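PDB 6Y43: angiopoietin-related protein 6 from Homo sapiens, which is a secreted angiopoietin-like factor whose fibrinogen-like globe domain, which carries a calcium ion, probably mediates its binding to partners in growth and immune signalling. Local coordinates for residues Val25-Trp38 against Pro75-Leu89. Sequence-based numbering, arbitrary orientation.
Sequences VYELRVGRHVVSVW and PDGEYWLGLEPVYQL. With EDO (1,2-ethanediol), chain C.
V30 and L89 meet where the antiparallel hairpin 25-38 lies across 75-89; strand 25-30 and helix 83-89 run at 76°, their axes 9.4 Å apart at closest approach. A type II' turn from V30 to H33, with G31 at positive phi, closes the hairpin beside the helix. At the other end V37 passes P75, with 5.2 Å between their CA atoms. Between these ends the contact is mostly apolar. V30 lays both methyls on L89, the two side chains crossing at about a right angle: CG2 reaches L89 CD2 at 3.8 Å, while CG1, set anti to the backbone N (chi1 -176°), also meets P85 O and Q88 CB. The CD1 methyl of L81 is shared by V35 CG1 and V37 CG1, each at 3.9 Å. P75 sets its ring against the S36 backbone, CB at 3.7 Å from S36 O. The one direct hydrogen bond between the segments is side chain to backbone: W38 N donates to Y79 OH at 3.0 Å and 160°. The six-membered part of the W38 indole packs against the 75-76 backbone, CE3 3.4 Å from P75 O. One face of the indole carries C1 of a 1,2-ethanediol, probably from the crystallisation liquor, and the other V25 N. Within this fibrinogen C-terminal domain, strand 33-40 pairs with strand 48-54, as does strand 79-80, and R53 makes a cation-pi contact with W38. Helix 83-90 lies between the hairpin and strand 108-118, whose F116 and L118 touch V86.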
ATOM      1  N   VAL A  25      -9.099  13.596   3.546  1.00  6.41           N
ATOM      2  CA  VAL A  25      -7.688  13.969   3.637  1.00  7.27           C
ATOM      3  C   VAL A  25      -7.397  14.596   4.999  1.00  9.05           C
ATOM      4  O   VAL A  25      -8.083  15.543   5.434  1.00  9.75           O
ATOM      5  CB  VAL A  25      -7.296  14.913   2.487  1.00  8.06           C
ATOM      6  CG1 VAL A  25      -5.806  15.280   2.573  1.00  6.95           C
ATOM      7  CG2 VAL A  25      -7.602  14.292   1.167  1.00  8.29           C
ATOM      8  N   TYR A  26      -6.388  14.053   5.684  1.00  8.19           N
ATOM      9  CA  TYR A  26      -5.928  14.548   6.970  1.00  8.42           C
ATOM     10  C   TYR A  26      -4.448  14.881   6.889  1.00  9.48           C
ATOM     11  O   TYR A  26      -3.711  14.325   6.069  1.00 10.74           O
ATOM     12  CB  TYR A  26      -6.141  13.523   8.092  1.00  9.76           C
ATOM     13  CG  TYR A  26      -7.570  13.249   8.472  1.00 10.58           C
ATOM     14  CD1 TYR A  26      -8.447  12.624   7.596  1.00  8.66           C
ATOM     15  CD2 TYR A  26      -8.046  13.585   9.729  1.00 11.64           C
ATOM     16  CE1 TYR A  26      -9.760  12.360   7.962  1.00  8.95           C
ATOM     17  CE2 TYR A  26      -9.365  13.322  10.090  1.00 12.09           C
ATOM     18  CZ  TYR A  26     -10.209  12.717   9.207  1.00 10.56           C
ATOM     19  OH  TYR A  26     -11.510  12.452   9.582  1.00 13.31           O
ATOM     20  N   GLU A  27      -4.021  15.790   7.762  1.00  9.97           N
ATOM     21  CA  GLU A  27      -2.621  16.177   7.894  1.00 10.43           C
ATOM     22  C   GLU A  27      -1.962  15.341   8.986  1.00 11.34           C
ATOM     23  O   GLU A  27      -2.393  15.380  10.146  1.00 11.44           O
ATOM     24  CB  GLU A  27      -2.497  17.653   8.252  1.00 13.84           C
ATOM     25  CG  GLU A  27      -2.844  18.632   7.174  1.00 15.76           C
ATOM     26  CD  GLU A  27      -2.715  20.040   7.730  1.00 20.84           C
ATOM     27  OE1 GLU A  27      -3.401  20.333   8.737  1.00 18.04           O
ATOM     28  OE2 GLU A  27      -1.863  20.812   7.237  1.00 24.68           O
ATOM     29  N   LEU A  28      -0.907  14.612   8.620  1.00 11.68           N
ATOM     30  CA  LEU A  28      -0.108  13.843   9.563  1.00 12.40           C
ATOM     31  C   LEU A  28       1.283  14.441   9.709  1.00 11.39           C
ATOM     32  O   LEU A  28       1.892  14.846   8.724  1.00 13.98           O
ATOM     33  CB  LEU A  28       0.031  12.396   9.101  1.00 15.37           C
ATOM     34  CG  LEU A  28      -1.211  11.571   8.833  1.00 15.73           C
ATOM     35  CD1 LEU A  28      -0.766  10.101   8.736  1.00 16.94           C
ATOM     36  CD2 LEU A  28      -2.235  11.801   9.927  1.00 17.61           C
ATOM     37  N   ARG A  29       1.799  14.447  10.934  1.00 13.87           N
ATOM     38  CA  ARG A  29       3.178  14.881  11.177  1.00 17.04           C
ATOM     39  C   ARG A  29       4.048  13.633  11.144  1.00 21.64           C
ATOM     40  O   ARG A  29       4.058  12.845  12.090  1.00 23.79           O
ATOM     41  CB  ARG A  29       3.329  15.621  12.504  1.00 23.84           C
ATOM     42  CG  ARG A  29       4.803  16.003  12.827  1.00 28.89           C
ATOM     43  CD  ARG A  29       4.884  17.055  13.934  1.00 30.31           C
ATOM     44  NE  ARG A  29       4.217  18.291  13.518  1.00 29.57           N
ATOM     45  CZ  ARG A  29       3.174  18.844  14.128  1.00 35.09           C
ATOM     46  NH1 ARG A  29       2.646  18.288  15.214  1.00 37.96           N
ATOM     47  NH2 ARG A  29       2.646  19.957  13.641  1.00 31.65           N
ATOM     48  N   VAL A  30       4.762  13.444  10.046  1.00 14.20           N
ATOM     49  CA  VAL A  30       5.602  12.273   9.835  1.00 18.72           C
ATOM     50  C   VAL A  30       7.046  12.743   9.886  1.00 21.20           C
ATOM     51  O   VAL A  30       7.533  13.412   8.964  1.00 17.15           O
ATOM     52  CB  VAL A  30       5.277  11.570   8.516  1.00 17.62           C
ATOM     53  CG1 VAL A  30       6.136  10.294   8.398  1.00 23.01           C
ATOM     54  CG2 VAL A  30       3.794  11.230   8.445  1.00 23.54           C
ATOM     55  N   GLY A  31       7.728  12.399  10.972  1.00 26.20           N
ATOM     56  CA  GLY A  31       9.082  12.856  11.178  1.00 29.53           C
ATOM     57  C   GLY A  31       9.104  14.354  11.387  1.00 25.13           C
ATOM     58  O   GLY A  31       8.424  14.874  12.278  1.00 30.41           O
ATOM     59  N   ARG A  32       9.865  15.057  10.555  1.00 22.10           N
ATOM     60  CA  ARG A  32       9.979  16.500  10.653  1.00 29.53           C
ATOM     61  C   ARG A  32       8.999  17.230   9.737  1.00 22.96           C
ATOM     62  O   ARG A  32       9.073  18.462   9.635  1.00 20.52           O
ATOM     63  CB  ARG A  32      11.411  16.928  10.323  1.00 31.91           C
ATOM     64  CG  ARG A  32      12.398  16.755  11.478  1.00 39.29           C
ATOM     65  CD  ARG A  32      13.821  17.168  11.069  1.00 41.43           C
ATOM     66  NE  ARG A  32      14.086  16.975   9.644  1.00 42.36           N
ATOM     67  CZ  ARG A  32      14.292  17.964   8.770  1.00 46.35           C
ATOM     68  NH1 ARG A  32      14.262  19.244   9.149  1.00 45.51           N
ATOM     69  NH2 ARG A  32      14.528  17.667   7.500  1.00 48.66           N
ATOM     70  N   HIS A  33       8.101  16.511   9.056  1.00 16.21           N
ATOM     71  CA  HIS A  33       7.273  17.124   8.027  1.00 16.69           C
ATOM     72  C   HIS A  33       5.809  16.734   8.167  1.00 14.85           C
ATOM     73  O   HIS A  33       5.477  15.610   8.538  1.00 18.86           O
ATOM     74  CB  HIS A  33       7.749  16.729   6.625  1.00 18.93           C
ATOM     75  CG  HIS A  33       9.175  17.074   6.365  1.00 23.14           C
ATOM     76  ND1 HIS A  33      10.196  16.165   6.532  1.00 28.53           N
ATOM     77  CD2 HIS A  33       9.759  18.233   5.984  1.00 24.76           C
ATOM     78  CE1 HIS A  33      11.348  16.747   6.258  1.00 28.19           C
ATOM     79  NE2 HIS A  33      11.111  18.001   5.923  1.00 24.30           N
ATOM     80  N   VAL A  34       4.936  17.671   7.811  1.00 11.63           N
ATOM     81  CA  VAL A  34       3.500  17.417   7.757  1.00 11.24           C
ATOM     82  C   VAL A  34       3.139  17.024   6.335  1.00 15.76           C
ATOM     83  O   VAL A  34       3.479  17.728   5.371  1.00 14.52           O
ATOM     84  CB  VAL A  34       2.684  18.644   8.213  1.00 11.24           C
ATOM     85  CG1 VAL A  34       1.191  18.451   7.933  1.00 14.05           C
ATOM     86  CG2 VAL A  34       2.908  18.896   9.677  1.00 12.75           C
ATOM     87  N   VAL A  35       2.425  15.912   6.208  1.00 12.41           N
ATOM     88  CA  VAL A  35       2.056  15.339   4.923  1.00 12.28           C
ATOM     89  C   VAL A  35       0.557  15.081   4.940  1.00 12.47           C
ATOM     90  O   VAL A  35       0.012  14.652   5.962  1.00 14.25           O
ATOM     91  CB  VAL A  35       2.822  14.019   4.662  1.00 15.76           C
ATOM     92  CG1 VAL A  35       2.437  13.411   3.344  1.00 20.59           C
ATOM     93  CG2 VAL A  35       4.313  14.261   4.734  1.00 20.45           C
ATOM     94  N   SER A  36      -0.107  15.327   3.819  1.00 13.69           N
ATOM     95  CA  SER A  36      -1.528  15.008   3.686  1.00 13.70           C
ATOM     96  C   SER A  36      -1.712  13.560   3.245  1.00 11.86           C
ATOM     97  O   SER A  36      -1.069  13.101   2.298  1.00 13.30           O
ATOM     98  CB  SER A  36      -2.226  15.940   2.696  1.00 12.78           C
ATOM     99  OG  SER A  36      -2.370  17.252   3.233  1.00 16.65           O
ATOM    100  N   VAL A  37      -2.629  12.856   3.910  1.00 10.04           N
ATOM    101  CA  VAL A  37      -2.925  11.463   3.611  1.00  9.28           C
ATOM    102  C   VAL A  37      -4.432  11.309   3.617  1.00  9.70           C
ATOM    103  O   VAL A  37      -5.146  12.105   4.226  1.00  9.60           O
ATOM    104  CB  VAL A  37      -2.313  10.486   4.638  1.00 12.53           C
ATOM    105  CG1 VAL A  37      -0.892  10.838   4.889  1.00 15.50           C
ATOM    106  CG2 VAL A  37      -3.140  10.524   5.928  1.00 11.43           C
ATOM    107  N   TRP A  38      -4.922  10.258   2.956  1.00  7.85           N
ATOM    108  CA  TRP A  38      -6.309   9.839   3.121  1.00  8.45           C
ATOM    109  C   TRP A  38      -6.427   8.920   4.336  1.00  9.42           C
ATOM    110  O   TRP A  38      -5.645   7.968   4.477  1.00  8.72           O
ATOM    111  CB  TRP A  38      -6.820   9.116   1.874  1.00  9.00           C
ATOM    112  CG  TRP A  38      -8.299   8.884   1.883  1.00  8.49           C
ATOM    113  CD1 TRP A  38      -8.977   7.838   2.474  1.00  9.60           C
ATOM    114  CD2 TRP A  38      -9.298   9.720   1.291  1.00  9.25           C
ATOM    115  NE1 TRP A  38     -10.326   7.979   2.268  1.00 11.66           N
ATOM    116  CE2 TRP A  38     -10.554   9.112   1.534  1.00 13.15           C
ATOM    117  CE3 TRP A  38      -9.250  10.906   0.554  1.00  9.54           C
ATOM    118  CZ2 TRP A  38     -11.758   9.676   1.098  1.00 11.23           C
ATOM    119  CZ3 TRP A  38     -10.455  11.457   0.109  1.00 11.54           C
ATOM    120  CH2 TRP A  38     -11.678  10.840   0.383  1.00  9.96           C
ATOM    121  N   PRO A  75      -3.378  12.666  -2.413  1.00 10.57           N
ATOM    122  CA  PRO A  75      -4.118  11.865  -1.427  1.00 10.29           C
ATOM    123  C   PRO A  75      -5.617  11.832  -1.641  1.00  9.74           C
ATOM    124  O   PRO A  75      -6.282  10.997  -1.008  1.00 11.55           O
ATOM    125  CB  PRO A  75      -3.774  12.541  -0.093  1.00 11.87           C
ATOM    126  CG  PRO A  75      -3.429  13.945  -0.461  1.00 14.00           C
ATOM    127  CD  PRO A  75      -2.757  13.863  -1.814  1.00 13.08           C
ATOM    128  N   ASP A  76      -6.177  12.700  -2.484  1.00  9.70           N
ATOM    129  CA  ASP A  76      -7.597  12.602  -2.807  1.00 11.98           C
ATOM    130  C   ASP A  76      -7.880  11.511  -3.824  1.00  9.97           C
ATOM    131  O   ASP A  76      -9.057  11.215  -4.095  1.00 12.73           O
ATOM    132  CB  ASP A  76      -8.133  13.947  -3.315  1.00 11.33           C
ATOM    133  CG  ASP A  76      -7.455  14.430  -4.604  1.00 16.30           C
ATOM    134  OD1 ASP A  76      -6.213  14.356  -4.740  1.00 17.80           O
ATOM    135  OD2 ASP A  76      -8.164  14.939  -5.490  1.00 26.04           O
ATOM    136  N   GLY A  77      -6.851  10.854  -4.359  1.00 11.30           N
ATOM    137  CA  GLY A  77      -7.020   9.933  -5.471  1.00 10.11           C
ATOM    138  C   GLY A  77      -6.039   8.784  -5.386  1.00  9.98           C
ATOM    139  O   GLY A  77      -5.830   8.216  -4.306  1.00  9.57           O
ATOM    140  N   GLU A  78      -5.450   8.427  -6.515  1.00  8.08           N
ATOM    141  CA  GLU A  78      -4.427   7.388  -6.533  1.00  9.39           C
ATOM    142  C   GLU A  78      -3.129   7.960  -5.996  1.00  8.89           C
ATOM    143  O   GLU A  78      -2.746   9.091  -6.332  1.00  9.19           O
ATOM    144  CB  GLU A  78      -4.222   6.865  -7.945  1.00  8.67           C
ATOM    145  CG  GLU A  78      -5.384   6.084  -8.487  1.00  9.05           C
ATOM    146  CD  GLU A  78      -4.981   5.308  -9.739  1.00 11.42           C
ATOM    147  OE1 GLU A  78      -4.061   5.770 -10.449  1.00 12.60           O
ATOM    148  OE2 GLU A  78      -5.572   4.244  -9.997  1.00 10.27           O
ATOM    149  N   TYR A  79      -2.453   7.192  -5.149  1.00  8.18           N
ATOM    150  CA  TYR A  79      -1.164   7.665  -4.683  1.00  7.44           C
ATOM    151  C   TYR A  79      -0.363   6.557  -4.028  1.00  8.03           C
ATOM    152  O   TYR A  79      -0.866   5.466  -3.753  1.00  7.62           O
ATOM    153  CB  TYR A  79      -1.295   8.849  -3.720  1.00  8.62           C
ATOM    154  CG  TYR A  79      -1.797   8.602  -2.304  1.00  9.20           C
ATOM    155  CD1 TYR A  79      -3.155   8.545  -2.033  1.00  7.89           C
ATOM    156  CD2 TYR A  79      -0.918   8.517  -1.228  1.00  8.34           C
ATOM    157  CE1 TYR A  79      -3.620   8.396  -0.737  1.00  8.62           C
ATOM    158  CE2 TYR A  79      -1.376   8.347   0.052  1.00  7.83           C
ATOM    159  CZ  TYR A  79      -2.737   8.309   0.289  1.00  8.29           C
ATOM    160  OH  TYR A  79      -3.197   8.177   1.559  1.00  9.97           O
ATOM    161  N   TRP A  80       0.911   6.886  -3.803  1.00  7.51           N
ATOM    162  CA  TRP A  80       1.891   6.084  -3.078  1.00  7.64           C
ATOM    163  C   TRP A  80       2.539   7.020  -2.069  1.00  7.14           C
ATOM    164  O   TRP A  80       3.187   7.992  -2.464  1.00  8.43           O
ATOM    165  CB  TRP A  80       2.945   5.523  -4.040  1.00  8.02           C
ATOM    166  CG  TRP A  80       4.099   4.831  -3.393  1.00  8.09           C
ATOM    167  CD1 TRP A  80       5.381   5.296  -3.272  1.00  9.85           C
ATOM    168  CD2 TRP A  80       4.099   3.503  -2.835  1.00  8.30           C
ATOM    169  NE1 TRP A  80       6.169   4.352  -2.631  1.00  9.56           N
ATOM    170  CE2 TRP A  80       5.395   3.251  -2.352  1.00  9.63           C
ATOM    171  CE3 TRP A  80       3.108   2.528  -2.660  1.00 10.41           C
ATOM    172  CZ2 TRP A  80       5.748   2.037  -1.738  1.00 10.35           C
ATOM    173  CZ3 TRP A  80       3.452   1.341  -2.028  1.00  8.21           C
ATOM    174  CH2 TRP A  80       4.769   1.109  -1.580  1.00  8.36           C
ATOM    175  N   LEU A  81       2.371   6.737  -0.775  1.00  8.01           N
ATOM    176  CA  LEU A  81       2.817   7.696   0.236  1.00 10.20           C
ATOM    177  C   LEU A  81       4.327   7.878   0.206  1.00  9.14           C
ATOM    178  O   LEU A  81       4.823   8.981   0.487  1.00 10.17           O
ATOM    179  CB  LEU A  81       2.367   7.262   1.630  1.00  9.78           C
ATOM    180  CG  LEU A  81       2.666   8.231   2.771  1.00 11.37           C
ATOM    181  CD1 LEU A  81       1.975   9.587   2.483  1.00 14.58           C
ATOM    182  CD2 LEU A  81       2.217   7.651   4.101  1.00 14.91           C
ATOM    183  N   GLY A  82       5.067   6.813  -0.103  1.00  9.45           N
ATOM    184  CA  GLY A  82       6.518   6.853  -0.190  1.00  6.43           C
ATOM    185  C   GLY A  82       7.192   5.912   0.785  1.00  9.91           C
ATOM    186  O   GLY A  82       6.792   5.804   1.949  1.00 10.85           O
ATOM    187  N   LEU A  83       8.249   5.245   0.312  1.00  9.24           N
ATOM    188  CA  LEU A  83       8.980   4.337   1.176  1.00  9.05           C
ATOM    189  C   LEU A  83       9.556   5.053   2.390  1.00  9.20           C
ATOM    190  O   LEU A  83       9.550   4.506   3.501  1.00 10.08           O
ATOM    191  CB  LEU A  83      10.089   3.669   0.382  1.00  9.79           C
ATOM    192  CG  LEU A  83       9.595   2.735  -0.728  1.00 11.92           C
ATOM    193  CD1 LEU A  83      10.707   2.551  -1.761  1.00 14.35           C
ATOM    194  CD2 LEU A  83       9.108   1.401  -0.205  1.00  9.29           C
ATOM    195  N   GLU A  84      10.091   6.266   2.202  1.00  9.00           N
ATOM    196  CA  GLU A  84      10.701   6.944   3.346  1.00 12.37           C
ATOM    197  C   GLU A  84       9.630   7.357   4.343  1.00 10.27           C
ATOM    198  O   GLU A  84       9.763   7.033   5.535  1.00 10.53           O
ATOM    199  CB  GLU A  84      11.558   8.119   2.872  1.00 13.13           C
ATOM    200  CG  GLU A  84      12.274   8.853   4.025  1.00 14.45           C
ATOM    201  CD  GLU A  84      13.229   7.949   4.823  1.00 15.97           C
ATOM    202  OE1 GLU A  84      13.631   6.871   4.312  1.00 13.11           O
ATOM    203  OE2 GLU A  84      13.583   8.325   5.969  1.00 16.33           O
ATOM    204  N   PRO A  85       8.551   8.038   3.948  1.00 10.02           N
ATOM    205  CA  PRO A  85       7.479   8.306   4.924  1.00 11.63           C
ATOM    206  C   PRO A  85       6.961   7.044   5.613  1.00 11.32           C
ATOM    207  O   PRO A  85       6.749   7.025   6.834  1.00 11.59           O
ATOM    208  CB  PRO A  85       6.399   8.988   4.066  1.00 13.24           C
ATOM    209  CG  PRO A  85       7.135   9.556   2.895  1.00 13.63           C
ATOM    210  CD  PRO A  85       8.266   8.595   2.617  1.00 11.31           C
ATOM    211  N   VAL A  86       6.781   5.958   4.871  1.00 11.16           N
ATOM    212  CA  VAL A  86       6.250   4.749   5.504  1.00  9.53           C
ATOM    213  C   VAL A  86       7.276   4.152   6.465  1.00  9.41           C
ATOM    214  O   VAL A  86       6.925   3.646   7.542  1.00 11.45           O
ATOM    215  CB  VAL A  86       5.807   3.725   4.439  1.00 10.56           C
ATOM    216  CG1 VAL A  86       5.440   2.401   5.114  1.00 11.74           C
ATOM    217  CG2 VAL A  86       4.655   4.264   3.623  1.00 11.49           C
ATOM    218  N   TYR A  87       8.556   4.179   6.083  1.00 11.05           N
ATOM    219  CA  TYR A  87       9.616   3.791   7.003  1.00 11.13           C
ATOM    220  C   TYR A  87       9.541   4.607   8.291  1.00 12.74           C
ATOM    221  O   TYR A  87       9.588   4.058   9.397  1.00 14.59           O
ATOM    222  CB  TYR A  87      10.986   3.970   6.333  1.00 11.29           C
ATOM    223  CG  TYR A  87      12.108   3.904   7.343  1.00 13.51           C
ATOM    224  CD1 TYR A  87      12.438   2.698   7.950  1.00 14.82           C
ATOM    225  CD2 TYR A  87      12.809   5.048   7.711  1.00 16.88           C
ATOM    226  CE1 TYR A  87      13.429   2.637   8.897  1.00 15.08           C
ATOM    227  CE2 TYR A  87      13.808   4.989   8.666  1.00 17.76           C
ATOM    228  CZ  TYR A  87      14.112   3.777   9.249  1.00 18.66           C
ATOM    229  OH  TYR A  87      15.107   3.692  10.196  1.00 26.41           O
ATOM    230  N   GLN A  88       9.423   5.929   8.161  1.00 12.74           N
ATOM    231  CA  GLN A  88       9.357   6.776   9.345  1.00 15.10           C
ATOM    232  C   GLN A  88       8.170   6.412  10.223  1.00 16.12           C
ATOM    233  O   GLN A  88       8.295   6.341  11.454  1.00 17.55           O
ATOM    234  CB  GLN A  88       9.281   8.241   8.917  1.00 14.53           C
ATOM    235  CG  GLN A  88      10.518   8.737   8.197  1.00 15.51           C
ATOM    236  CD  GLN A  88      11.694   8.839   9.114  1.00 28.30           C
ATOM    237  OE1 GLN A  88      11.558   9.280  10.257  1.00 29.58           O
ATOM    238  NE2 GLN A  88      12.870   8.431   8.627  1.00 31.85           N
ATOM    239  N   LEU A  89       7.014   6.171   9.614  1.00 11.70           N
ATOM    240  CA  LEU A  89       5.827   5.829  10.384  1.00 13.91           C
ATOM    241  C   LEU A  89       5.967   4.475  11.065  1.00 17.56           C
ATOM    242  O   LEU A  89       5.541   4.310  12.209  1.00 20.99           O
ATOM    243  CB  LEU A  89       4.598   5.817   9.482  1.00 13.46           C
ATOM    244  CG  LEU A  89       4.083   7.175   9.042  1.00 13.82           C
ATOM    245  CD1 LEU A  89       2.991   6.952   8.010  1.00 12.61           C
ATOM    246  CD2 LEU A  89       3.583   7.940  10.256  1.00 20.07           C
TER
HETATM  247  C1  EDO C 502     -11.025   8.824  -2.787  1.00 21.04           C
HETATM  248  O1  EDO C 502     -10.892   9.145  -4.181  1.00 21.57           O
HETATM  249  C2  EDO C 502     -11.802   7.527  -2.626  1.00 25.40           C
HETATM  250  O2  EDO C 502     -10.955   6.472  -3.090  1.00 26.35           O
HETATM  251  O   HOH W   1       7.047   9.368  12.464  1.00 37.73           O